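Local coordinates for N-alpha-acetyltransferase 35, NatC auxiliary subunit (Saccharomyces cerevisiae, PDB 6YGA), which serves as the large auxiliary subunit of the NatC N-terminal acetyltransferase, which acetylates the N-terminal methionine of the L-A virus Gag protein, at residues P111-S125 and K270-S282. Numbering follows the deposited sequence.
Sequences PTTVLSCRYTESLLS and KGAFSTYIQKHRS
The guanidinium of Arg118 lies flat on one face of the Tyr276 ring, the planes only 2° apart and the centres 3.8 Å from each other, a stacked cation-pi pair. NH1 sits above the CG and CD1 side of the ring, NH2 above CE1; the opposite face is met by ND1 of His280. Bends at chi2 and chi3, both -62°, fold the arginine chain over to bring its head onto the ring, while CG of Arg118 brushes the carbonyl oxygens of Gly271 and Ala272. The Phe273 ring has OG of Ser116 at its edge and CB of Cys117 obliquely against CE2, at 3.6 Å. SG of Cys117 contacts the same ring obliquely; Cys117 is the N-cap residue of helix 118-129, and its SG accepts weakly from Tyr119 N. A single beta bridge joins Cys117 and Phe273: Arg118 N donates to Ala272 O at 3.1 Å, and Ser274 N donates weakly to Ser116 O. In the ST turn that follows, Ser274 OG accepts from Tyr276 N. Farther along, CD1 of Ile277 presses on CG of Glu121 at 3.6 Å, and CG2 of Ile277 rests on the carbonyl oxygen of Leu115. OE2 of Glu121 approaches NE of Arg281 near the guanidinium plane, but at 4.1 Å this is no salt bridge; Arg281 bonds instead through NH1 to Met182 O and makes a cation-pi contact with Phe184. The carbonyl oxygens of Gln278 (weakly) and Arg281 accept from Arg51 of the neighbouring N-alpha-acetyltransferase 38 chain. The bridge thus fastens the start of helix 118-129 to the loop before helix 276-280, and the Arg118-Tyr276 stack ties the two helices, the tyrosine face probably helping to stabilise the charge.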
# COMPACT_ATOMS: atom_id res chain seq x y z
N PRO B 111 -3.99 -2.10 -18.46
CA PRO B 111 -4.03 -1.60 -19.84
C PRO B 111 -2.66 -1.49 -20.51
O PRO B 111 -2.58 -1.59 -21.74
CB PRO B 111 -4.70 -0.23 -19.70
CG PRO B 111 -5.52 -0.34 -18.48
CD PRO B 111 -4.72 -1.20 -17.55
N THR B 112 -1.59 -1.29 -19.75
CA THR B 112 -0.26 -1.13 -20.33
C THR B 112 0.53 -2.43 -20.39
O THR B 112 1.66 -2.42 -20.89
CB THR B 112 0.55 -0.08 -19.56
OG1 THR B 112 0.68 -0.48 -18.19
CG2 THR B 112 -0.12 1.28 -19.64
N THR B 113 -0.02 -3.54 -19.89
CA THR B 113 0.69 -4.81 -19.90
C THR B 113 -0.07 -5.85 -20.73
O THR B 113 0.14 -5.95 -21.94
CB THR B 113 0.91 -5.33 -18.47
OG1 THR B 113 -0.35 -5.48 -17.80
CG2 THR B 113 1.78 -4.36 -17.69
N VAL B 114 -0.96 -6.61 -20.09
CA VAL B 114 -1.64 -7.70 -20.80
C VAL B 114 -2.54 -7.16 -21.90
O VAL B 114 -2.62 -7.73 -23.00
CB VAL B 114 -2.43 -8.56 -19.80
CG1 VAL B 114 -3.21 -9.65 -20.52
CG2 VAL B 114 -1.49 -9.17 -18.77
N LEU B 115 -3.22 -6.04 -21.65
CA LEU B 115 -4.16 -5.48 -22.62
C LEU B 115 -3.48 -4.67 -23.72
O LEU B 115 -4.14 -4.33 -24.70
CB LEU B 115 -5.20 -4.61 -21.91
CG LEU B 115 -6.17 -5.35 -20.99
CD1 LEU B 115 -7.24 -4.40 -20.47
CD2 LEU B 115 -6.81 -6.52 -21.72
N SER B 116 -2.20 -4.34 -23.58
CA SER B 116 -1.48 -3.67 -24.66
C SER B 116 -1.32 -4.57 -25.88
O SER B 116 -1.16 -4.06 -26.99
CB SER B 116 -0.11 -3.20 -24.17
OG SER B 116 0.70 -4.30 -23.77
N CYS B 117 -1.37 -5.88 -25.69
CA CYS B 117 -1.26 -6.81 -26.81
C CYS B 117 -2.53 -6.77 -27.66
O CYS B 117 -3.64 -6.87 -27.13
CB CYS B 117 -1.01 -8.23 -26.29
SG CYS B 117 -0.96 -9.52 -27.56
N ARG B 118 -2.36 -6.64 -28.98
CA ARG B 118 -3.52 -6.62 -29.86
C ARG B 118 -4.21 -7.98 -29.96
O ARG B 118 -5.39 -8.03 -30.31
CB ARG B 118 -3.11 -6.14 -31.26
CG ARG B 118 -2.61 -4.71 -31.28
CD ARG B 118 -3.68 -3.74 -30.84
NE ARG B 118 -4.84 -3.77 -31.73
CZ ARG B 118 -4.93 -3.05 -32.84
NH1 ARG B 118 -3.95 -2.23 -33.20
NH2 ARG B 118 -6.02 -3.13 -33.60
N TYR B 119 -3.49 -9.06 -29.66
CA TYR B 119 -4.10 -10.39 -29.74
C TYR B 119 -5.04 -10.63 -28.57
O TYR B 119 -6.12 -11.20 -28.74
CB TYR B 119 -3.02 -11.46 -29.80
CG TYR B 119 -2.22 -11.44 -31.08
CD1 TYR B 119 -2.68 -12.08 -32.23
CD2 TYR B 119 -1.00 -10.77 -31.15
CE1 TYR B 119 -1.95 -12.05 -33.40
CE2 TYR B 119 -0.26 -10.74 -32.32
CZ TYR B 119 -0.74 -11.39 -33.44
OH TYR B 119 -0.02 -11.37 -34.61
N THR B 120 -4.64 -10.21 -27.36
CA THR B 120 -5.51 -10.37 -26.20
C THR B 120 -6.76 -9.50 -26.34
O THR B 120 -7.85 -9.91 -25.94
CB THR B 120 -4.76 -10.02 -24.91
OG1 THR B 120 -4.41 -8.63 -24.92
CG2 THR B 120 -3.49 -10.85 -24.79
N GLU B 121 -6.61 -8.30 -26.90
CA GLU B 121 -7.77 -7.47 -27.19
C GLU B 121 -8.69 -8.15 -28.19
O GLU B 121 -9.92 -8.11 -28.05
CB GLU B 121 -7.32 -6.10 -27.71
CG GLU B 121 -8.36 -4.98 -27.63
CD GLU B 121 -9.32 -4.96 -28.80
OE1 GLU B 121 -9.10 -5.70 -29.78
OE2 GLU B 121 -10.31 -4.19 -28.75
N SER B 122 -8.11 -8.79 -29.21
CA SER B 122 -8.92 -9.43 -30.25
C SER B 122 -9.70 -10.61 -29.68
O SER B 122 -10.90 -10.77 -29.95
CB SER B 122 -8.03 -9.86 -31.41
OG SER B 122 -8.80 -10.37 -32.49
N LEU B 123 -9.04 -11.45 -28.88
CA LEU B 123 -9.71 -12.61 -28.30
C LEU B 123 -10.80 -12.18 -27.32
O LEU B 123 -11.92 -12.71 -27.35
CB LEU B 123 -8.69 -13.52 -27.61
CG LEU B 123 -9.25 -14.65 -26.74
CD1 LEU B 123 -10.22 -15.53 -27.51
CD2 LEU B 123 -8.12 -15.49 -26.16
N LEU B 124 -10.50 -11.23 -26.44
CA LEU B 124 -11.49 -10.78 -25.47
C LEU B 124 -12.69 -10.13 -26.16
O LEU B 124 -13.82 -10.22 -25.64
CB LEU B 124 -10.86 -9.80 -24.48
CG LEU B 124 -9.93 -10.39 -23.42
CD1 LEU B 124 -9.29 -9.30 -22.58
CD2 LEU B 124 -10.68 -11.38 -22.54
N SER B 125 -12.49 -9.50 -27.32
CA SER B 125 -13.60 -8.85 -28.01
C SER B 125 -14.55 -9.88 -28.62
O SER B 125 -15.78 -9.70 -28.55
CB SER B 125 -13.07 -7.91 -29.08
OG SER B 125 -12.42 -6.78 -28.51
N LYS B 270 6.31 -5.14 -35.25
CA LYS B 270 6.05 -3.76 -34.84
C LYS B 270 4.55 -3.49 -34.81
O LYS B 270 3.83 -3.80 -35.76
CB LYS B 270 6.76 -2.80 -35.78
CG LYS B 270 8.27 -2.78 -35.62
CD LYS B 270 8.90 -1.64 -36.40
CE LYS B 270 10.41 -1.59 -36.20
NZ LYS B 270 11.03 -0.49 -36.99
N GLY B 271 4.09 -2.90 -33.70
CA GLY B 271 2.68 -2.64 -33.50
C GLY B 271 1.93 -3.75 -32.82
O GLY B 271 0.72 -3.59 -32.56
N ALA B 272 2.58 -4.88 -32.52
CA ALA B 272 1.92 -5.95 -31.78
C ALA B 272 1.55 -5.50 -30.37
O ALA B 272 0.49 -5.86 -29.85
CB ALA B 272 2.82 -7.18 -31.73
N PHE B 273 2.41 -4.71 -29.74
CA PHE B 273 2.16 -4.14 -28.42
C PHE B 273 2.21 -2.63 -28.54
O PHE B 273 3.22 -2.07 -28.98
CB PHE B 273 3.18 -4.64 -27.40
CG PHE B 273 3.21 -6.14 -27.25
CD1 PHE B 273 3.94 -6.92 -28.13
CD2 PHE B 273 2.51 -6.76 -26.22
CE1 PHE B 273 3.96 -8.30 -27.99
CE2 PHE B 273 2.54 -8.13 -26.08
CZ PHE B 273 3.26 -8.91 -26.97
N SER B 274 1.12 -1.97 -28.16
CA SER B 274 1.03 -0.52 -28.32
C SER B 274 0.00 0.03 -27.34
O SER B 274 -0.69 -0.72 -26.64
CB SER B 274 0.67 -0.15 -29.76
OG SER B 274 -0.63 -0.62 -30.10
N THR B 275 -0.08 1.36 -27.30
CA THR B 275 -1.12 2.06 -26.56
C THR B 275 -2.38 2.26 -27.40
O THR B 275 -3.21 3.12 -27.05
CB THR B 275 -0.59 3.41 -26.07
OG1 THR B 275 -0.03 4.14 -27.17
CG2 THR B 275 0.48 3.21 -25.01
N TYR B 276 -2.54 1.50 -28.48
CA TYR B 276 -3.68 1.65 -29.37
C TYR B 276 -5.00 1.47 -28.63
O TYR B 276 -5.97 2.19 -28.89
CB TYR B 276 -3.56 0.66 -30.53
CG TYR B 276 -4.73 0.64 -31.50
CD1 TYR B 276 -5.83 -0.19 -31.28
CD2 TYR B 276 -4.72 1.42 -32.65
CE1 TYR B 276 -6.89 -0.22 -32.17
CE2 TYR B 276 -5.78 1.39 -33.54
CZ TYR B 276 -6.86 0.57 -33.29
OH TYR B 276 -7.92 0.55 -34.18
N ILE B 277 -5.05 0.50 -27.71
CA ILE B 277 -6.31 0.20 -27.04
C ILE B 277 -6.73 1.35 -26.13
O ILE B 277 -7.93 1.57 -25.92
CB ILE B 277 -6.19 -1.12 -26.26
CG1 ILE B 277 -7.56 -1.57 -25.76
CG2 ILE B 277 -5.21 -0.98 -25.09
CD1 ILE B 277 -7.51 -2.81 -24.90
N GLN B 278 -5.77 2.10 -25.59
CA GLN B 278 -6.14 3.26 -24.78
C GLN B 278 -6.79 4.34 -25.62
O GLN B 278 -7.58 5.14 -25.11
CB GLN B 278 -4.90 3.83 -24.08
CG GLN B 278 -4.14 2.83 -23.22
CD GLN B 278 -2.97 3.46 -22.49
OE1 GLN B 278 -3.09 4.53 -21.90
NE2 GLN B 278 -1.82 2.79 -22.53
N LYS B 279 -6.48 4.40 -26.92
CA LYS B 279 -6.94 5.51 -27.73
C LYS B 279 -8.31 5.24 -28.34
O LYS B 279 -9.10 6.18 -28.51
CB LYS B 279 -5.91 5.81 -28.83
CG LYS B 279 -6.33 6.87 -29.83
CD LYS B 279 -5.16 7.26 -30.73
CE LYS B 279 -5.55 8.37 -31.69
NZ LYS B 279 -4.36 9.04 -32.29
N HIS B 280 -8.63 3.99 -28.66
CA HIS B 280 -9.84 3.66 -29.39
C HIS B 280 -10.89 2.94 -28.56
O HIS B 280 -12.09 3.17 -28.76
CB HIS B 280 -9.49 2.83 -30.63
CG HIS B 280 -8.73 3.60 -31.67
ND1 HIS B 280 -7.35 3.61 -31.73
CD2 HIS B 280 -9.16 4.39 -32.68
CE1 HIS B 280 -6.97 4.37 -32.74
NE2 HIS B 280 -8.05 4.85 -33.33
N ARG B 281 -10.49 2.06 -27.64
CA ARG B 281 -11.44 1.47 -26.72
C ARG B 281 -11.88 2.51 -25.70
O ARG B 281 -11.15 3.46 -25.40
CB ARG B 281 -10.84 0.24 -26.04
CG ARG B 281 -11.65 -0.34 -24.89
CD ARG B 281 -11.31 -1.80 -24.63
NE ARG B 281 -12.17 -2.69 -25.40
CZ ARG B 281 -13.27 -3.26 -24.92
NH1 ARG B 281 -13.64 -3.05 -23.67
NH2 ARG B 281 -14.00 -4.06 -25.69
N SER B 282 -13.11 2.35 -25.19
CA SER B 282 -13.63 3.23 -24.16
C SER B 282 -12.67 3.31 -22.98
O SER B 282 -12.32 2.29 -22.38
CB SER B 282 -15.01 2.74 -23.69
OG SER B 282 -16.00 3.04 -24.65